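Local structure of 2-oxoglutarate dehydrogenase E3 component (Thermus thermophilus, 2YQU) at residues M1-I7 and L128-L134; V27-E33 and I104-T110. The protein probably reoxidises the dihydrolipoyl groups of 2-oxo-acid dehydrogenase complexes with NAD(+) as electron acceptor, using one bound FAD per subunit and a redox-active disulfide. One frame throughout, in Å; residues are numbered along the deposited sequence.

Contact 1: residues M1-I7 and L128-L134; sequences MYDLLVI and LEARYIL
Leu5 is wedged over Ala130 and Leu128, and here the contact is at its tightest. Its CB lies 3.6 Å from Ala130 CB, while its CD1 meets Leu128 CD1 at 3.7 Å, the two leucine side chains crossing at about a right angle. With CG anti to the backbone N (chi1 -177°), both Leu5 methyls are carried to Leu128. Next to them Ile7 CD1 rests on Ile133 CG2 at 4.0 Å; on the other face of the sheet Leu4 CD1 packs against Leu134 CB at 3.9 Å.

The parallel ladder beneath straightens along its length. Tyr2 N bonds to Glu129 O over 3.2 Å at a bent 145°, whereas Ile7 N reaches Leu134 O over 2.9 Å at 172°. The bent end is the solvent side: Met1 lays its sulfur against the backbone of Ala130, Arg131 extends outward, and Glu129 turns to a salt bridge with Lys118.

Corners at Asp3 and at Arg131-Tyr132 let one pairing span two sheets. Strand 127-130 closes the small antiparallel sheet, and 133-135 joins the parallel FAD-domain sheet beside 2-7. Val119 covers Leu5 and Ile133, while helix 310-326 packs on Leu4 and Tyr132 through Met324.

Contact 2: residues V27-E33 and I104-T110; sequences VGVVEKE and IARHQGT. With FAD (flavin-adenine dinucleotide), chain D.
Arg106 reaches forward to the end of the neighbouring strand, where its NH2 grips two carbonyl oxygens at once, Glu33 O at 2.8 Å and Glu31 O at 3.0 Å, both close to the guanidinium plane. A bend at chi2 (-98°) brings the group there; NE makes a weak bond to His107 O, and NH1 goes to Lys34 O. Glu31 O also accepts Gly109 N at 3.1 Å, the two donors coming from opposite faces of its carbonyl plane. A leucine in place of Arg106 would probably leave Glu33 O without this donor and the turn after Glu31 freer to shift.

Along the strands the parallel ladder pairs amides and carbonyls alternately, as in His107 N to Val29 O at 2.8 Å. This is the edge of a Rossmann-type FAD-binding fold, in which the acidic residue ending the second strand, here Glu31, takes the adenosine ribose. Its OE1 accepts FAD O2B at 2.6 Å and its OE2 accepts FAD O3B at 2.7 Å; Glu33 N and Ala9 N supply further donors to OE1 and OE2 respectively. Gly109 passes beside the adenine, its O 3.3 Å from FAD C2A, while Lys32 NZ forms a salt bridge with Glu33 OE2. On the opposite face of the sheet from Arg106, His107 is held at both nitrogens, ND1 by Glu126 and NE2 by Tyr2 OH.

The two contacts show how one parallel sheet changes character from its interior to its edge. Strands 2-7 and 27-31 are neighbours in it, so contact 1 and contact 2 lie about 11 Å apart between centres and are joined directly by Val6 N and Gly28 O, a probable hydrogen bond. Contact 1 pairs two inner strands of it, 2-7 and 133-135, reaches the small antiparallel sheet through 127-130, and relies largely on aliphatic packing, with its exposed part at Met1 and the corner at Arg131. Contact 2 pairs 27-31 with the outermost strand, 105-108; polar side chains do more of the work there, and its carboxyl-terminal end opens onto the cofactor. In sequence, contact 2 is nested within the loop that contact 1 closes.

Contact 1: residues M1-I7 and L128-L134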
loop_
_atom_site.group_PDB
_atom_site.type_symbol
_atom_site.label_atom_id
_atom_site.label_comp_id
_atom_site.label_asym_id
_atom_site.label_seq_id
_atom_site.Cartn_x
_atom_site.Cartn_y
_atom_site.Cartn_z
ATOM N N MET A 1 42.863 12.885 9.596
ATOM C CA MET A 1 41.607 13.126 10.355
ATOM C C MET A 1 40.432 12.643 9.522
ATOM O O MET A 1 40.596 12.276 8.366
ATOM C CB MET A 1 41.441 14.616 10.697
ATOM C CG MET A 1 41.255 15.542 9.497
ATOM S SD MET A 1 40.772 17.227 9.909
ATOM C CE MET A 1 42.437 18.015 10.108
ATOM N N TYR A 2 39.247 12.653 10.116
ATOM C CA TYR A 2 38.037 12.336 9.372
ATOM C C TYR A 2 37.683 13.442 8.389
ATOM O O TYR A 2 37.966 14.611 8.635
ATOM C CB TYR A 2 36.872 12.170 10.338
ATOM C CG TYR A 2 36.967 10.963 11.225
ATOM C CD1 TYR A 2 36.924 11.089 12.608
ATOM C CD2 TYR A 2 37.061 9.692 10.686
ATOM C CE1 TYR A 2 36.988 9.967 13.430
ATOM C CE2 TYR A 2 37.119 8.573 11.496
ATOM C CZ TYR A 2 37.084 8.717 12.864
ATOM O OH TYR A 2 37.149 7.600 13.660
ATOM N N ASP A 3 37.045 13.077 7.281
ATOM C CA ASP A 3 36.396 14.070 6.430
ATOM C C ASP A 3 35.085 14.513 7.079
ATOM O O ASP A 3 34.718 15.682 7.007
ATOM C CB ASP A 3 36.108 13.507 5.038
ATOM C CG ASP A 3 37.369 13.138 4.295
ATOM O OD1 ASP A 3 38.339 13.927 4.337
ATOM O OD2 ASP A 3 37.478 12.075 3.660
ATOM N N LEU A 4 34.389 13.559 7.695
ATOM C CA LEU A 4 33.097 13.806 8.319
ATOM C C LEU A 4 33.035 13.082 9.650
ATOM O O LEU A 4 33.282 11.892 9.710
ATOM C CB LEU A 4 31.959 13.296 7.429
ATOM C CG LEU A 4 30.560 13.326 8.054
ATOM C CD1 LEU A 4 30.127 14.756 8.384
ATOM C CD2 LEU A 4 29.529 12.639 7.150
ATOM N N LEU A 5 32.691 13.813 10.702
ATOM C CA LEU A 5 32.395 13.235 11.994
ATOM C C LEU A 5 30.927 13.506 12.262
ATOM O O LEU A 5 30.493 14.654 12.209
ATOM C CB LEU A 5 33.256 13.881 13.069
ATOM C CG LEU A 5 33.118 13.343 14.490
ATOM C CD1 LEU A 5 33.575 11.904 14.575
ATOM C CD2 LEU A 5 33.935 14.223 15.439
ATOM N N VAL A 6 30.172 12.440 12.513
ATOM C CA VAL A 6 28.740 12.508 12.743
ATOM C C VAL A 6 28.483 12.252 14.220
ATOM O O VAL A 6 28.984 11.274 14.773
ATOM C CB VAL A 6 27.984 11.441 11.925
ATOM C CG1 VAL A 6 26.486 11.572 12.146
ATOM C CG2 VAL A 6 28.319 11.552 10.450
ATOM N N ILE A 7 27.718 13.131 14.857
ATOM C CA ILE A 7 27.320 12.949 16.244
ATOM C C ILE A 7 25.869 12.488 16.285
ATOM O O ILE A 7 24.968 13.262 15.990
ATOM C CB ILE A 7 27.501 14.255 17.034
ATOM C CG1 ILE A 7 28.970 14.696 16.993
ATOM C CG2 ILE A 7 27.058 14.070 18.487
ATOM C CD1 ILE A 7 29.182 16.153 17.311
ATOM N N LEU A 128 38.750 13.914 18.568
ATOM C CA LEU A 128 38.547 13.624 17.159
ATOM C C LEU A 128 38.468 14.916 16.361
ATOM O O LEU A 128 37.787 15.850 16.755
ATOM C CB LEU A 128 37.246 12.838 16.970
ATOM C CG LEU A 128 37.044 11.586 17.832
ATOM C CD1 LEU A 128 35.737 10.895 17.463
ATOM C CD2 LEU A 128 38.207 10.620 17.703
ATOM N N GLU A 129 39.172 14.971 15.240
ATOM C CA GLU A 129 39.084 16.111 14.340
ATOM C C GLU A 129 38.436 15.689 13.036
ATOM O O GLU A 129 38.505 14.518 12.648
ATOM C CB GLU A 129 40.466 16.689 14.068
ATOM C CG GLU A 129 41.063 17.379 15.281
ATOM C CD GLU A 129 42.556 17.603 15.166
ATOM O OE1 GLU A 129 43.262 16.735 14.605
ATOM O OE2 GLU A 129 43.026 18.656 15.644
ATOM N N ALA A 130 37.795 16.650 12.383
ATOM C CA ALA A 130 37.161 16.422 11.094
ATOM C C ALA A 130 37.053 17.709 10.295
ATOM O O ALA A 130 37.050 18.813 10.855
ATOM C CB ALA A 130 35.784 15.797 11.276
ATOM N N ARG A 131 36.967 17.552 8.975
ATOM C CA ARG A 131 36.772 18.677 8.072
ATOM C C ARG A 131 35.351 19.207 8.215
ATOM O O ARG A 131 35.139 20.415 8.289
ATOM C CB ARG A 131 37.041 18.245 6.627
ATOM C CG ARG A 131 36.881 19.351 5.593
ATOM C CD ARG A 131 37.295 18.943 4.188
ATOM N NE ARG A 131 37.308 20.084 3.272
ATOM C CZ ARG A 131 37.393 19.990 1.944
ATOM N NH1 ARG A 131 37.468 18.802 1.348
ATOM N NH2 ARG A 131 37.397 21.096 1.205
ATOM N N TYR A 132 34.391 18.278 8.251
ATOM C CA TYR A 132 32.976 18.575 8.421
ATOM C C TYR A 132 32.441 17.844 9.654
ATOM O O TYR A 132 32.843 16.724 9.930
ATOM C CB TYR A 132 32.186 18.089 7.213
ATOM C CG TYR A 132 32.561 18.749 5.918
ATOM C CD1 TYR A 132 33.378 18.106 4.995
ATOM C CD2 TYR A 132 32.074 20.012 5.603
ATOM C CE1 TYR A 132 33.715 18.720 3.791
ATOM C CE2 TYR A 132 32.406 20.636 4.407
ATOM C CZ TYR A 132 33.224 19.982 3.509
ATOM O OH TYR A 132 33.552 20.596 2.323
ATOM N N ILE A 133 31.539 18.484 10.388
ATOM C CA ILE A 133 30.867 17.858 11.525
ATOM C C ILE A 133 29.367 17.964 11.302
ATOM O O ILE A 133 28.885 19.013 10.891
ATOM C CB ILE A 133 31.260 18.546 12.827
ATOM C CG1 ILE A 133 32.778 18.458 13.007
ATOM C CG2 ILE A 133 30.523 17.920 14.017
ATOM C CD1 ILE A 133 33.298 19.207 14.200
ATOM N N LEU A 134 28.658 16.875 11.573
ATOM C CA LEU A 134 27.225 16.786 11.358
ATOM C C LEU A 134 26.581 16.451 12.686
ATOM O O LEU A 134 26.786 15.360 13.207
ATOM C CB LEU A 134 26.916 15.689 10.344
ATOM C CG LEU A 134 25.442 15.373 10.099
ATOM C CD1 LEU A 134 24.700 16.587 9.585
ATOM C CD2 LEU A 134 25.325 14.208 9.134
#

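Contact 2: residues V27-E33 and I104-T110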
loop_
_atom_site.group_PDB
_atom_site.type_symbol
_atom_site.label_atom_id
_atom_site.label_comp_id
_atom_site.label_asym_id
_atom_site.label_seq_id
_atom_site.Cartn_x
_atom_site.Cartn_y
_atom_site.Cartn_z
ATOM N N VAL A 27 34.641 8.586 7.233
ATOM C CA VAL A 27 33.588 8.957 8.168
ATOM C C VAL A 27 33.772 8.285 9.517
ATOM O O VAL A 27 34.077 7.095 9.591
ATOM C CB VAL A 27 32.198 8.557 7.630
ATOM C CG1 VAL A 27 31.111 9.038 8.573
ATOM C CG2 VAL A 27 31.995 9.103 6.230
ATOM N N GLY A 28 33.587 9.071 10.568
ATOM C CA GLY A 28 33.472 8.574 11.925
ATOM C C GLY A 28 32.136 8.981 12.515
ATOM O O GLY A 28 31.579 10.016 12.152
ATOM N N VAL A 29 31.641 8.170 13.440
ATOM C CA VAL A 29 30.349 8.388 14.084
ATOM C C VAL A 29 30.518 8.202 15.595
ATOM O O VAL A 29 31.056 7.186 16.040
ATOM C CB VAL A 29 29.287 7.394 13.554
ATOM C CG1 VAL A 29 27.924 7.633 14.217
ATOM C CG2 VAL A 29 29.147 7.511 12.039
ATOM N N VAL A 30 30.074 9.186 16.372
ATOM C CA VAL A 30 30.022 9.072 17.823
ATOM C C VAL A 30 28.574 8.877 18.255
ATOM O O VAL A 30 27.694 9.645 17.873
ATOM C CB VAL A 30 30.602 10.325 18.526
ATOM C CG1 VAL A 30 30.890 10.031 19.991
ATOM C CG2 VAL A 30 31.859 10.819 17.820
ATOM N N GLU A 31 28.329 7.847 19.057
ATOM C CA GLU A 31 27.004 7.578 19.598
ATOM C C GLU A 31 27.163 7.108 21.044
ATOM O O GLU A 31 27.958 6.201 21.323
ATOM C CB GLU A 31 26.302 6.520 18.745
ATOM C CG GLU A 31 25.062 5.880 19.351
ATOM C CD GLU A 31 23.940 6.864 19.621
ATOM O OE1 GLU A 31 23.617 7.089 20.806
ATOM O OE2 GLU A 31 23.362 7.406 18.660
ATOM N N LYS A 32 26.410 7.724 21.951
ATOM C CA LYS A 32 26.554 7.457 23.386
ATOM C C LYS A 32 25.855 6.175 23.833
ATOM O O LYS A 32 26.301 5.537 24.774
ATOM C CB LYS A 32 26.098 8.662 24.229
ATOM C CG LYS A 32 24.628 9.041 24.091
ATOM C CD LYS A 32 24.267 10.198 25.017
ATOM C CE LYS A 32 22.830 10.631 24.837
ATOM N NZ LYS A 32 21.903 9.793 25.649
ATOM N N GLU A 33 24.776 5.789 23.159
ATOM C CA GLU A 33 24.087 4.534 23.462
ATOM C C GLU A 33 24.788 3.344 22.813
ATOM O O GLU A 33 25.399 3.475 21.757
ATOM C CB GLU A 33 22.625 4.595 22.995
ATOM C CG GLU A 33 21.824 5.751 23.585
ATOM C CD GLU A 33 21.800 5.747 25.102
ATOM O OE1 GLU A 33 21.565 4.670 25.690
ATOM O OE2 GLU A 33 22.017 6.822 25.705
ATOM N N ILE A 104 32.803 2.664 7.986
ATOM C CA ILE A 104 32.519 3.762 8.896
ATOM C C ILE A 104 33.032 3.404 10.287
ATOM O O ILE A 104 32.697 2.345 10.829
ATOM C CB ILE A 104 31.005 4.029 8.903
ATOM C CG1 ILE A 104 30.578 4.603 7.548
ATOM C CG2 ILE A 104 30.615 4.986 10.036
ATOM C CD1 ILE A 104 29.107 4.429 7.256
ATOM N N ALA A 105 33.871 4.279 10.837
ATOM C CA ALA A 105 34.405 4.106 12.177
ATOM C C ALA A 105 33.365 4.548 13.191
ATOM O O ALA A 105 32.667 5.539 12.983
ATOM C CB ALA A 105 35.662 4.911 12.341
ATOM N N ARG A 106 33.261 3.805 14.284
ATOM C CA ARG A 106 32.290 4.102 15.323
ATOM C C ARG A 106 32.980 4.285 16.668
ATOM O O ARG A 106 33.863 3.509 17.031
ATOM C CB ARG A 106 31.245 2.985 15.393
ATOM C CG ARG A 106 30.082 3.287 16.317
ATOM C CD ARG A 106 30.232 2.672 17.685
ATOM N NE ARG A 106 29.392 3.316 18.690
ATOM C CZ ARG A 106 28.343 2.756 19.282
ATOM N NH1 ARG A 106 27.939 1.535 18.971
ATOM N NH2 ARG A 106 27.678 3.434 20.198
ATOM N N HIS A 107 32.565 5.318 17.395
ATOM C CA HIS A 107 33.048 5.615 18.741
ATOM C C HIS A 107 31.858 5.594 19.689
ATOM O O HIS A 107 30.805 6.131 19.368
ATOM C CB HIS A 107 33.690 6.997 18.788
ATOM C CG HIS A 107 34.784 7.189 17.788
ATOM N ND1 HIS A 107 36.119 7.161 18.133
ATOM C CD2 HIS A 107 34.744 7.405 16.451
ATOM C CE1 HIS A 107 36.852 7.355 17.051
ATOM N NE2 HIS A 107 36.043 7.498 16.016
ATOM N N GLN A 108 32.027 4.990 20.859
ATOM C CA GLN A 108 30.962 4.936 21.855
ATOM C C GLN A 108 31.261 5.902 22.993
ATOM O O GLN A 108 32.285 5.791 23.673
ATOM C CB GLN A 108 30.785 3.527 22.402
ATOM C CG GLN A 108 29.614 3.413 23.375
ATOM C CD GLN A 108 29.280 1.987 23.759
ATOM O OE1 GLN A 108 28.647 1.760 24.786
ATOM N NE2 GLN A 108 29.695 1.033 22.945
ATOM N N GLY A 109 30.343 6.836 23.203
ATOM C CA GLY A 109 30.511 7.900 24.175
ATOM C C GLY A 109 29.711 9.138 23.829
ATOM O O GLY A 109 29.079 9.218 22.767
ATOM N N THR A 110 29.738 10.104 24.741
ATOM C CA THR A 110 29.072 11.381 24.561
ATOM C C THR A 110 30.048 12.340 23.906
ATOM O O THR A 110 31.080 12.676 24.487
ATOM C CB THR A 110 28.611 11.937 25.927
ATOM O OG1 THR A 110 27.553 11.125 26.453
ATOM C CG2 THR A 110 28.002 13.323 25.794
HETATM P PA FAD D . 17.581 10.173 16.949
HETATM O O1A FAD D . 16.972 10.546 18.248
HETATM O O2A FAD D . 16.887 8.982 16.274
HETATM O O5B FAD D . 19.142 9.893 17.169
HETATM C C5B FAD D . 19.900 10.765 17.970
HETATM C C4B FAD D . 21.012 9.946 18.590
HETATM O O4B FAD D . 22.007 10.837 19.052
HETATM C C3B FAD D . 20.550 9.134 19.797
HETATM O O3B FAD D . 20.812 7.764 19.591
HETATM C C2B FAD D . 21.364 9.675 20.956
HETATM O O2B FAD D . 21.778 8.653 21.835
HETATM C C1B FAD D . 22.541 10.333 20.256
HETATM N N9A FAD D . 23.178 11.469 20.931
HETATM C C8A FAD D . 22.599 12.630 21.376
HETATM N N7A FAD D . 23.560 13.428 21.877
HETATM C C5A FAD D . 24.748 12.791 21.759
HETATM C C6A FAD D . 26.050 13.138 22.108
HETATM N N6A FAD D . 26.375 14.353 22.544
HETATM N N1A FAD D . 27.047 12.238 21.834
HETATM C C2A FAD D . 26.810 11.026 21.235
HETATM N N3A FAD D . 25.519 10.693 20.884
HETATM C C4A FAD D . 24.519 11.563 21.157
HETATM N N1 FAD D . 9.162 8.722 13.290
HETATM C C2 FAD D . 8.678 8.291 12.074
HETATM O O2 FAD D . 9.026 8.832 11.019
HETATM N N3 FAD D . 7.793 7.244 12.029
HETATM C C4 FAD D . 7.376 6.627 13.187
HETATM O O4 FAD D . 6.752 5.586 13.069
HETATM C C4X FAD D . 7.860 7.045 14.427
HETATM N N5 FAD D . 7.448 6.428 15.597
HETATM C C5X FAD D . 7.956 6.872 16.816
HETATM C C6 FAD D . 7.537 6.249 17.994
HETATM C C7 FAD D . 8.036 6.683 19.231
HETATM C C7M FAD D . 7.642 5.920 20.469
HETATM C C8 FAD D . 8.950 7.730 19.285
HETATM C C8M FAD D . 9.740 8.009 20.538
HETATM C C9 FAD D . 9.364 8.353 18.106
HETATM C C9A FAD D . 8.863 7.934 16.867
HETATM N N10 FAD D . 9.261 8.560 15.683
HETATM C C10 FAD D . 8.759 8.107 14.472
HETATM C "C1'" FAD D . 10.138 9.786 15.671
HETATM C "C2'" FAD D . 11.569 9.345 15.351
HETATM O "O2'" FAD D . 12.035 8.417 16.318
HETATM C "C3'" FAD D . 12.523 10.528 15.218
HETATM O "O3'" FAD D . 11.982 11.477 14.318
HETATM C "C4'" FAD D . 13.878 10.080 14.681
HETATM O "O4'" FAD D . 14.452 9.121 15.535
HETATM C "C5'" FAD D . 14.809 11.284 14.492
HETATM O "O5'" FAD D . 16.084 10.851 14.072
HETATM P P FAD D . 17.401 11.683 14.468
HETATM O O1P FAD D . 18.585 11.063 13.800
HETATM O O2P FAD D . 17.206 13.170 14.232
HETATM O O3P FAD D . 17.575 11.520 16.064
#